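Local coordinates for Dbv8 protein (Nonomuraea, PDB 4MFZ), which probably transfers long-chain acyl groups such as decanoyl from acyl-CoA to an amino group during the synthesis of glycopeptide antibiotics, as a GNAT-type N-acyltransferase, at residues S25-L30 / A38-L43; H100-H105 / V111-G116; A141-H146 / A154-T159. All blocks are in the same frame, centred on the assembly; numbering follows the deposited sequence.

Contact 1 (S25-L30 / A38-L43); sequences SVRRQL and AWLSRL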
loop_
_atom_site.group_PDB
_atom_site.type_symbol
_atom_site.label_atom_id
_atom_site.label_comp_id
_atom_site.label_asym_id
_atom_site.label_seq_id
_atom_site.Cartn_x
_atom_site.Cartn_y
_atom_site.Cartn_z
ATOM N N SER A 25 -24.684 13.064 -9.797
ATOM C CA SER A 25 -24.676 12.272 -11.006
ATOM C C SER A 25 -23.459 11.347 -11.068
ATOM O O SER A 25 -23.564 10.255 -11.603
ATOM C CB SER A 25 -24.757 13.145 -12.250
ATOM O OG SER A 25 -23.637 14.010 -12.356
ATOM N N VAL A 26 -22.322 11.760 -10.505
ATOM C CA VAL A 26 -21.157 10.867 -10.456
ATOM C C VAL A 26 -21.435 9.674 -9.560
ATOM O O VAL A 26 -21.123 8.544 -9.949
ATOM C CB VAL A 26 -19.850 11.573 -10.022
ATOM C CG1 VAL A 26 -18.769 10.531 -9.700
ATOM C CG2 VAL A 26 -19.378 12.515 -11.112
ATOM N N ARG A 27 -22.034 9.896 -8.386
ATOM C CA ARG A 27 -22.512 8.778 -7.557
ATOM C C ARG A 27 -23.389 7.795 -8.349
ATOM O O ARG A 27 -23.170 6.566 -8.319
ATOM C CB ARG A 27 -23.284 9.250 -6.321
ATOM C CG ARG A 27 -23.566 8.118 -5.358
ATOM C CD ARG A 27 -24.532 8.425 -4.219
ATOM N NE ARG A 27 -25.076 7.151 -3.724
ATOM C CZ ARG A 27 -26.166 7.017 -2.968
ATOM N NH1 ARG A 27 -26.850 8.080 -2.582
ATOM N NH2 ARG A 27 -26.580 5.809 -2.609
ATOM N N ARG A 28 -24.376 8.343 -9.052
ATOM C CA ARG A 28 -25.339 7.534 -9.771
ATOM C C ARG A 28 -24.705 6.735 -10.920
ATOM O O ARG A 28 -24.970 5.545 -11.054
ATOM C CB ARG A 28 -26.483 8.409 -10.278
ATOM C CG ARG A 28 -27.574 7.623 -10.993
ATOM C CD ARG A 28 -28.835 8.463 -11.205
ATOM N NE ARG A 28 -28.494 9.715 -11.868
ATOM C CZ ARG A 28 -28.528 10.903 -11.271
ATOM N NH1 ARG A 28 -28.920 10.992 -9.998
ATOM N NH2 ARG A 28 -28.186 12.000 -11.953
ATOM N N GLN A 29 -23.864 7.378 -11.730
ATOM C CA GLN A 29 -23.282 6.709 -12.895
ATOM C C GLN A 29 -22.242 5.648 -12.553
ATOM O O GLN A 29 -22.146 4.649 -13.256
ATOM C CB GLN A 29 -22.738 7.720 -13.890
ATOM C CG GLN A 29 -23.873 8.574 -14.416
ATOM C CD GLN A 29 -23.491 9.419 -15.593
ATOM O OE1 GLN A 29 -24.011 10.529 -15.755
ATOM N NE2 GLN A 29 -22.600 8.905 -16.440
ATOM N N LEU A 30 -21.499 5.858 -11.463
ATOM C CA LEU A 30 -20.421 4.942 -11.090
ATOM C C LEU A 30 -20.902 3.882 -10.099
ATOM O O LEU A 30 -20.121 3.061 -9.638
ATOM C CB LEU A 30 -19.201 5.719 -10.555
ATOM C CG LEU A 30 -18.552 6.772 -11.463
ATOM C CD1 LEU A 30 -17.372 7.447 -10.767
ATOM C CD2 LEU A 30 -18.078 6.207 -12.802
ATOM N N ALA A 38 -19.634 11.608 1.479
ATOM C CA ALA A 38 -18.762 12.609 2.085
ATOM C C ALA A 38 -17.490 12.766 1.266
ATOM O O ALA A 38 -17.011 13.856 1.070
ATOM C CB ALA A 38 -18.451 12.244 3.527
ATOM N N TRP A 39 -16.949 11.671 0.739
ATOM C CA TRP A 39 -15.761 11.811 -0.099
ATOM C C TRP A 39 -16.097 12.553 -1.372
ATOM O O TRP A 39 -15.383 13.455 -1.751
ATOM C CB TRP A 39 -15.147 10.457 -0.392
ATOM C CG TRP A 39 -13.920 10.508 -1.273
ATOM C CD1 TRP A 39 -12.714 11.190 -1.035
ATOM C CD2 TRP A 39 -13.725 9.812 -2.557
ATOM N NE1 TRP A 39 -11.824 10.967 -2.055
ATOM C CE2 TRP A 39 -12.369 10.146 -3.004
ATOM C CE3 TRP A 39 -14.519 8.979 -3.357
ATOM C CZ2 TRP A 39 -11.847 9.661 -4.193
ATOM C CZ3 TRP A 39 -13.978 8.496 -4.565
ATOM C CH2 TRP A 39 -12.672 8.819 -4.959
ATOM N N LEU A 40 -17.205 12.201 -2.024
ATOM C CA LEU A 40 -17.637 12.943 -3.227
ATOM C C LEU A 40 -17.875 14.447 -2.951
ATOM O O LEU A 40 -17.540 15.288 -3.777
ATOM C CB LEU A 40 -18.869 12.307 -3.869
ATOM C CG LEU A 40 -18.737 10.827 -4.303
ATOM C CD1 LEU A 40 -20.065 10.225 -4.760
ATOM C CD2 LEU A 40 -17.700 10.640 -5.388
ATOM N N SER A 41 -18.427 14.764 -1.784
ATOM C CA SER A 41 -18.632 16.157 -1.389
ATOM C C SER A 41 -17.297 16.922 -1.312
ATOM O O SER A 41 -17.186 18.040 -1.815
ATOM C CB SER A 41 -19.388 16.206 -0.047
ATOM O OG SER A 41 -19.566 17.541 0.386
ATOM N N ARG A 42 -16.289 16.294 -0.713
ATOM C CA ARG A 42 -14.932 16.831 -0.667
ATOM C C ARG A 42 -14.358 17.094 -2.082
ATOM O O ARG A 42 -13.851 18.199 -2.396
ATOM C CB ARG A 42 -14.058 15.826 0.101
ATOM C CG ARG A 42 -13.051 16.397 1.085
ATOM C CD ARG A 42 -13.032 15.665 2.451
ATOM N NE ARG A 42 -12.743 14.225 2.396
ATOM C CZ ARG A 42 -13.546 13.253 2.857
ATOM N NH1 ARG A 42 -14.716 13.541 3.429
ATOM N NH2 ARG A 42 -13.176 11.976 2.763
ATOM N N LEU A 43 -14.454 16.089 -2.946
ATOM C CA LEU A 43 -14.000 16.201 -4.313
ATOM C C LEU A 43 -14.706 17.328 -5.055
ATOM O O LEU A 43 -14.051 18.122 -5.712
ATOM C CB LEU A 43 -14.249 14.894 -5.046
ATOM C CG LEU A 43 -13.553 13.614 -4.530
ATOM C CD1 LEU A 43 -13.470 12.619 -5.672
ATOM C CD2 LEU A 43 -12.159 13.880 -4.028
#
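Val26 and Arg27 meet Leu40 in the helix-loop-helix unit at the N-terminal end of the model, where helix 23-29 turns through a short loop into helix 37-46. Leu40 does the reaching: with CG beside its own backbone N (chi1 -58°), its two methyls are carried toward the first helix. CD1 settles against the root of Arg27, 3.7 Å from Arg27 CB, and Leu40 CD1 also lies 4.0 Å from Arg27 CA, so the methyl covers the base of the side chain and brushes the backbone at CA. The two side chains cross at about a right angle. The other branch, Leu40 CD2, looks toward Val26 CG1 at 4.4 Å, a loose apolar contact. Arg27 uses only its aliphatic base here; its extended chain leads away from Leu40, and NE is bonded to the carbonyl O of Leu32 in the connecting loop. Helix 89-104 packs against both helices, with Trp93 touching Val26 and Leu94 touching Leu40. No hydrogen bond joins 25-30 to 38-43, so the direct contact between them is apolar packing, one leucine resting on hydrocarbon, while the polar end of Arg27 ties its helix to the loop.

Contact 2 (H100-H105 / V111-G116); sequences HELVRH and VKVRGG. With NA (sodium ion), chain C.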
loop_
_atom_site.group_PDB
_atom_site.type_symbol
_atom_site.label_atom_id
_atom_site.label_comp_id
_atom_site.label_asym_id
_atom_site.label_seq_id
_atom_site.Cartn_x
_atom_site.Cartn_y
_atom_site.Cartn_z
ATOM N N HIS A 100 -6.474 15.956 -7.381
ATOM C CA HIS A 100 -6.365 17.261 -6.771
ATOM C C HIS A 100 -6.208 17.131 -5.284
ATOM O O HIS A 100 -5.383 17.822 -4.714
ATOM C CB HIS A 100 -7.571 18.152 -7.129
ATOM C CG HIS A 100 -7.383 19.605 -6.752
ATOM N ND1 HIS A 100 -8.316 20.555 -7.015
ATOM C CD2 HIS A 100 -6.305 20.265 -6.142
ATOM C CE1 HIS A 100 -7.862 21.754 -6.574
ATOM N NE2 HIS A 100 -6.629 21.568 -6.046
ATOM N N GLU A 101 -6.997 16.238 -4.664
ATOM C CA GLU A 101 -6.971 15.973 -3.225
ATOM C C GLU A 101 -5.553 15.552 -2.794
ATOM O O GLU A 101 -5.089 15.986 -1.744
ATOM C CB GLU A 101 -8.012 14.892 -2.841
ATOM C CG GLU A 101 -8.053 14.464 -1.369
ATOM C CD GLU A 101 -9.138 13.396 -1.035
ATOM O OE1 GLU A 101 -9.372 12.401 -1.800
ATOM O OE2 GLU A 101 -9.762 13.532 0.041
ATOM N N LEU A 102 -4.861 14.770 -3.629
ATOM C CA LEU A 102 -3.507 14.282 -3.321
ATOM C C LEU A 102 -2.415 15.332 -3.469
ATOM O O LEU A 102 -1.478 15.321 -2.680
ATOM C CB LEU A 102 -3.127 13.036 -4.178
ATOM C CG LEU A 102 -4.128 11.887 -4.125
ATOM C CD1 LEU A 102 -3.574 10.681 -4.877
ATOM C CD2 LEU A 102 -4.461 11.512 -2.693
ATOM N N VAL A 103 -2.508 16.230 -4.451
ATOM C CA VAL A 103 -1.486 17.275 -4.557
ATOM C C VAL A 103 -1.664 18.390 -3.528
ATOM O O VAL A 103 -0.702 19.025 -3.140
ATOM C CB VAL A 103 -1.326 17.860 -5.989
ATOM C CG1 VAL A 103 -1.233 16.738 -7.012
ATOM C CG2 VAL A 103 -2.436 18.831 -6.334
ATOM N N ARG A 104 -2.903 18.614 -3.102
ATOM C CA ARG A 104 -3.266 19.632 -2.109
ATOM C C ARG A 104 -2.617 19.453 -0.712
ATOM O O ARG A 104 -2.317 20.446 -0.052
ATOM C CB ARG A 104 -4.795 19.652 -1.984
ATOM C CG ARG A 104 -5.373 20.645 -0.997
ATOM C CD ARG A 104 -5.573 21.981 -1.691
ATOM N NE ARG A 104 -6.444 22.838 -0.903
ATOM C CZ ARG A 104 -6.039 23.513 0.162
ATOM N NH1 ARG A 104 -4.769 23.433 0.560
ATOM N NH2 ARG A 104 -6.908 24.266 0.831
ATOM N N HIS A 105 -2.438 18.214 -0.238
ATOM C CA HIS A 105 -1.646 17.963 0.980
ATOM C C HIS A 105 -0.466 17.059 0.744
ATOM O O HIS A 105 -0.105 16.245 1.585
ATOM C CB HIS A 105 -2.519 17.447 2.125
ATOM C CG HIS A 105 -3.692 18.348 2.436
ATOM N ND1 HIS A 105 -3.537 19.628 2.839
ATOM C CD2 HIS A 105 -5.055 18.135 2.329
ATOM C CE1 HIS A 105 -4.738 20.196 3.003
ATOM N NE2 HIS A 105 -5.673 19.283 2.688
ATOM N N VAL A 111 -1.846 15.778 8.114
ATOM C CA VAL A 111 -3.231 15.756 7.636
ATOM C C VAL A 111 -3.573 14.331 7.191
ATOM O O VAL A 111 -2.818 13.697 6.447
ATOM C CB VAL A 111 -3.501 16.834 6.530
ATOM C CG1 VAL A 111 -2.614 16.644 5.324
ATOM C CG2 VAL A 111 -4.952 16.823 6.059
ATOM N N LYS A 112 -4.691 13.810 7.660
ATOM C CA LYS A 112 -5.125 12.500 7.201
ATOM C C LYS A 112 -5.786 12.662 5.851
ATOM O O LYS A 112 -6.668 13.502 5.692
ATOM C CB LYS A 112 -6.080 11.850 8.187
ATOM C CG LYS A 112 -5.388 11.278 9.407
ATOM C CD LYS A 112 -6.370 10.483 10.261
ATOM C CE LYS A 112 -5.640 9.490 11.155
ATOM N NZ LYS A 112 -6.605 8.634 11.905
ATOM N N VAL A 113 -5.324 11.900 4.863
ATOM C CA VAL A 113 -5.994 11.886 3.557
ATOM C C VAL A 113 -6.371 10.451 3.212
ATOM O O VAL A 113 -5.529 9.634 2.817
ATOM C CB VAL A 113 -5.153 12.545 2.432
ATOM C CG1 VAL A 113 -5.841 12.400 1.089
ATOM C CG2 VAL A 113 -4.899 14.008 2.727
ATOM N N ARG A 114 -7.638 10.135 3.401
ATOM C CA ARG A 114 -8.188 8.916 2.845
ATOM C C ARG A 114 -8.409 9.187 1.355
ATOM O O ARG A 114 -9.083 10.172 0.972
ATOM C CB ARG A 114 -9.521 8.544 3.518
ATOM C CG ARG A 114 -9.934 7.078 3.347
ATOM C CD ARG A 114 -9.085 6.152 4.208
ATOM N NE ARG A 114 -9.287 4.745 3.865
ATOM C CZ ARG A 114 -8.679 3.718 4.465
ATOM N NH1 ARG A 114 -7.806 3.928 5.453
ATOM N NH2 ARG A 114 -8.939 2.468 4.074
ATOM N N GLY A 115 -7.831 8.330 0.520
ATOM C CA GLY A 115 -8.130 8.371 -0.916
ATOM C C GLY A 115 -9.550 7.861 -1.070
ATOM O O GLY A 115 -10.301 7.749 -0.089
ATOM N N GLY A 116 -9.950 7.518 -2.276
ATOM C CA GLY A 116 -11.274 6.917 -2.384
ATOM C C GLY A 116 -11.306 5.468 -1.940
ATOM O O GLY A 116 -10.252 4.887 -1.619
HETATM NA NA NA C . -7.872 19.469 2.883
HETATM O O HOH W 1 -9.630 21.286 3.371
HETATM O O HOH W 2 -8.056 17.230 3.030
HETATM O O HOH W 3 -8.689 19.163 0.858
HETATM O O HOH W 4 -8.362 18.846 5.005
#
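Val111 and Val113 lie in an extended strip of loop that folds back along the last turn of helix 89-104, and His105, just past that helix, is the residue they cover. Three kinds of contact can be separated. The first is CH-pi and close packing on the imidazole. Val111 CG2 stands over one face of the His105 ring, 4.1 Å from its centroid, while Val111 CG1 presses on the root of the same side chain at 3.3 Å from His105 CB, a tight approach. Arg104 CG lies on the opposite face, so the ring is held between two aliphatic groups. Val113 CG2 adds a contact 4.1 Å from His105 CD2.

The second is apolar packing about one turn earlier in the helix. Val113 CG1 sits 4.1 Å from Leu102 CD2 and 3.9 Å from Glu101 CG. Glu101, its chain extended with CG anti to the backbone N (chi1 177°), slides past Val113 in the opposite direction and brings its carboxylate to the carbonyl of Arg114, with Glu101 OE2 3.6 Å from Arg114 O. These are acceptors without a bond between them; OE1 is instead bonded by Trp39 NE1 of helix 37-46, and Arg42 makes a long, weak ion pair with OE2.

The third is metal binding. His105 NE2 coordinates a sodium ion at 2.2 Å, and four waters complete the observed shell.

Packed by Val111 on one face and Arg104 CG on the other, and tied to sodium through NE2, the ring probably has little freedom to turn. With NE2 on the metal, the imidazole is presumably neutral and protonated at ND1. The buried Glu101 carboxylate, facing a carbonyl, is probably stabilised by the hydrogen bond from Trp39 and, weakly, by the charge of Arg42.

Contact 3 (A141-H146 / A154-T159); sequences ALRRFH and ATTWET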
loop_
_atom_site.group_PDB
_atom_site.type_symbol
_atom_site.label_atom_id
_atom_site.label_comp_id
_atom_site.label_asym_id
_atom_site.label_seq_id
_atom_site.Cartn_x
_atom_site.Cartn_y
_atom_site.Cartn_z
ATOM N N ALA A 141 3.681 15.474 -9.797
ATOM C CA ALA A 141 3.662 16.153 -8.495
ATOM C C ALA A 141 4.509 15.401 -7.468
ATOM O O ALA A 141 5.262 15.988 -6.712
ATOM C CB ALA A 141 2.227 16.251 -7.977
ATOM N N LEU A 142 4.342 14.087 -7.412
ATOM C CA LEU A 142 5.076 13.300 -6.432
ATOM C C LEU A 142 6.584 13.508 -6.625
ATOM O O LEU A 142 7.331 13.736 -5.663
ATOM C CB LEU A 142 4.712 11.793 -6.575
ATOM C CG LEU A 142 5.406 10.808 -5.639
ATOM C CD1 LEU A 142 6.795 10.481 -6.172
ATOM C CD2 LEU A 142 5.513 11.381 -4.241
ATOM N N ARG A 143 7.012 13.396 -7.870
ATOM C CA ARG A 143 8.395 13.565 -8.252
ATOM C C ARG A 143 8.887 14.969 -8.014
ATOM O O ARG A 143 10.008 15.136 -7.548
ATOM C CB ARG A 143 8.614 13.104 -9.688
ATOM C CG ARG A 143 8.742 11.578 -9.709
ATOM C CD ARG A 143 8.399 10.940 -11.042
ATOM N NE ARG A 143 9.510 10.733 -11.982
ATOM C CZ ARG A 143 10.824 10.805 -11.720
ATOM N NH1 ARG A 143 11.298 11.093 -10.497
ATOM N NH2 ARG A 143 11.688 10.586 -12.721
ATOM N N ARG A 144 8.051 15.982 -8.274
ATOM C CA ARG A 144 8.436 17.327 -7.857
ATOM C C ARG A 144 8.676 17.413 -6.347
ATOM O O ARG A 144 9.672 17.999 -5.914
ATOM C CB ARG A 144 7.438 18.384 -8.324
ATOM C CG ARG A 144 7.571 18.698 -9.804
ATOM C CD ARG A 144 6.721 19.902 -10.198
ATOM N NE ARG A 144 5.295 19.734 -9.935
ATOM C CZ ARG A 144 4.408 19.241 -10.793
ATOM N NH1 ARG A 144 4.779 18.822 -12.002
ATOM N NH2 ARG A 144 3.135 19.153 -10.425
ATOM N N PHE A 145 7.799 16.818 -5.541
ATOM C CA PHE A 145 8.003 16.794 -4.073
ATOM C C PHE A 145 9.312 16.077 -3.643
ATOM O O PHE A 145 10.079 16.588 -2.832
ATOM C CB PHE A 145 6.805 16.167 -3.341
ATOM C CG PHE A 145 6.969 16.149 -1.839
ATOM C CD1 PHE A 145 7.036 17.350 -1.115
ATOM C CD2 PHE A 145 7.085 14.946 -1.149
ATOM C CE1 PHE A 145 7.229 17.356 0.265
ATOM C CE2 PHE A 145 7.258 14.945 0.235
ATOM C CZ PHE A 145 7.337 16.149 0.945
ATOM N N HIS A 146 9.540 14.887 -4.184
ATOM C CA HIS A 146 10.785 14.163 -3.971
ATOM C C HIS A 146 11.999 15.018 -4.291
ATOM O O HIS A 146 12.885 15.115 -3.451
ATOM C CB HIS A 146 10.785 12.852 -4.757
ATOM C CG HIS A 146 10.039 11.706 -4.076
ATOM N ND1 HIS A 146 10.257 10.410 -4.407
ATOM C CD2 HIS A 146 9.078 11.695 -3.050
ATOM C CE1 HIS A 146 9.461 9.614 -3.665
ATOM N NE2 HIS A 146 8.728 10.397 -2.842
ATOM N N ALA A 154 17.099 6.760 -7.462
ATOM C CA ALA A 154 16.925 5.337 -7.200
ATOM C C ALA A 154 15.885 5.037 -6.107
ATOM O O ALA A 154 15.108 4.082 -6.242
ATOM C CB ALA A 154 18.255 4.691 -6.827
ATOM N N THR A 155 15.880 5.810 -5.028
ATOM C CA THR A 155 14.908 5.511 -3.984
ATOM C C THR A 155 13.477 5.894 -4.391
ATOM O O THR A 155 12.541 5.181 -4.065
ATOM C CB THR A 155 15.363 5.909 -2.548
ATOM O OG1 THR A 155 14.521 6.911 -1.972
ATOM C CG2 THR A 155 16.839 6.272 -2.514
ATOM N N THR A 156 13.326 6.958 -5.175
ATOM C CA THR A 156 12.027 7.272 -5.792
ATOM C C THR A 156 11.544 6.062 -6.632
ATOM O O THR A 156 10.430 5.567 -6.413
ATOM C CB THR A 156 12.114 8.515 -6.687
ATOM O OG1 THR A 156 12.379 9.672 -5.882
ATOM C CG2 THR A 156 10.833 8.708 -7.484
ATOM N N TRP A 157 12.371 5.584 -7.571
ATOM C CA TRP A 157 11.958 4.439 -8.426
ATOM C C TRP A 157 11.645 3.158 -7.718
ATOM O O TRP A 157 10.658 2.505 -8.056
ATOM C CB TRP A 157 12.826 4.264 -9.690
ATOM C CG TRP A 157 12.430 5.359 -10.661
ATOM C CD1 TRP A 157 13.102 6.544 -10.921
ATOM C CD2 TRP A 157 11.180 5.448 -11.454
ATOM N NE1 TRP A 157 12.395 7.326 -11.813
ATOM C CE2 TRP A 157 11.235 6.727 -12.165
ATOM C CE3 TRP A 157 10.077 4.622 -11.637
ATOM C CZ2 TRP A 157 10.226 7.140 -13.021
ATOM C CZ3 TRP A 157 9.058 5.050 -12.493
ATOM C CH2 TRP A 157 9.140 6.278 -13.177
ATOM N N GLU A 158 12.452 2.804 -6.720
ATOM C CA GLU A 158 12.205 1.633 -5.882
ATOM C C GLU A 158 10.937 1.799 -5.024
ATOM O O GLU A 158 10.211 0.839 -4.759
ATOM C CB GLU A 158 13.426 1.366 -4.991
ATOM C CG GLU A 158 13.273 0.184 -4.044
ATOM C CD GLU A 158 14.539 -0.658 -3.939
ATOM O OE1 GLU A 158 15.242 -0.792 -4.971
ATOM O OE2 GLU A 158 14.843 -1.168 -2.828
ATOM N N THR A 159 10.694 3.014 -4.554
ATOM C CA THR A 159 9.467 3.289 -3.805
ATOM C C THR A 159 8.225 3.130 -4.691
ATOM O O THR A 159 7.252 2.493 -4.298
ATOM C CB THR A 159 9.536 4.701 -3.239
ATOM O OG1 THR A 159 10.625 4.756 -2.315
ATOM C CG2 THR A 159 8.242 5.099 -2.531
#
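Arg143 reaches over Thr156 to Trp157 in a helical hairpin of the N-acyltransferase N-terminal domain, formed by helices 130-148 and 153-160. The axes of the short segments come no closer than 11.2 Å and run at 143°, roughly antiparallel, so side chains bridge most of the gap. From CB, Arg143 first sends out CG, which passes 4.2 Å from the Thr156 methyl CG2. The chain then bends at chi3 (92°), turning the head toward the indole. Arg143 NE comes to 3.8 Å from Trp157 CZ2, and CZ lies beside NE1 of the same ring. Of the two terminal nitrogens, NH1 looks back at Thr156 CG2, while Arg143 NH2 is 3.5 Å from Trp157 NE1. The indole offers its edge to a face of the guanidinium, the planes 74° apart, so this is no cation-pi stack. Nor can these two donors bond each other; both instead use Glu153 OE2, the arginine through a salt bridge and the indole through a hydrogen bond, and the shared carboxylate probably helps to hold them close. Nearer the turn, the side chains of His146 and Thr156 come at each other from opposite directions, with Leu142 CD1 centred over one imidazole face. The hydrogen bond that joins the helices here is short and nearly straight, lying near the ring plane, between His146 ND1 and Thr156 OG1, 2.7 Å.

The three contacts follow one another along the chain, each closing before the next begins, and all belong to the helical N-terminal half of the model, away from the decanoyl-CoA pocket, whose residues lie between 198 and 316. Contact 2 is the middle piece: its centre is about 16 Å from that of contact 1 and about 17 Å from that of contact 3, whereas the centres of contacts 1 and 3 are about 30 Å apart and their nearest atoms about 15 Å. Helix 89-104 lies against both helices of contact 1 and meets helix 130-148 of contact 3, where Val103 CG1 packs 3.6 Å from Ala141 CB. It thus connects the N-terminal helix pair to the hairpin of contact 3.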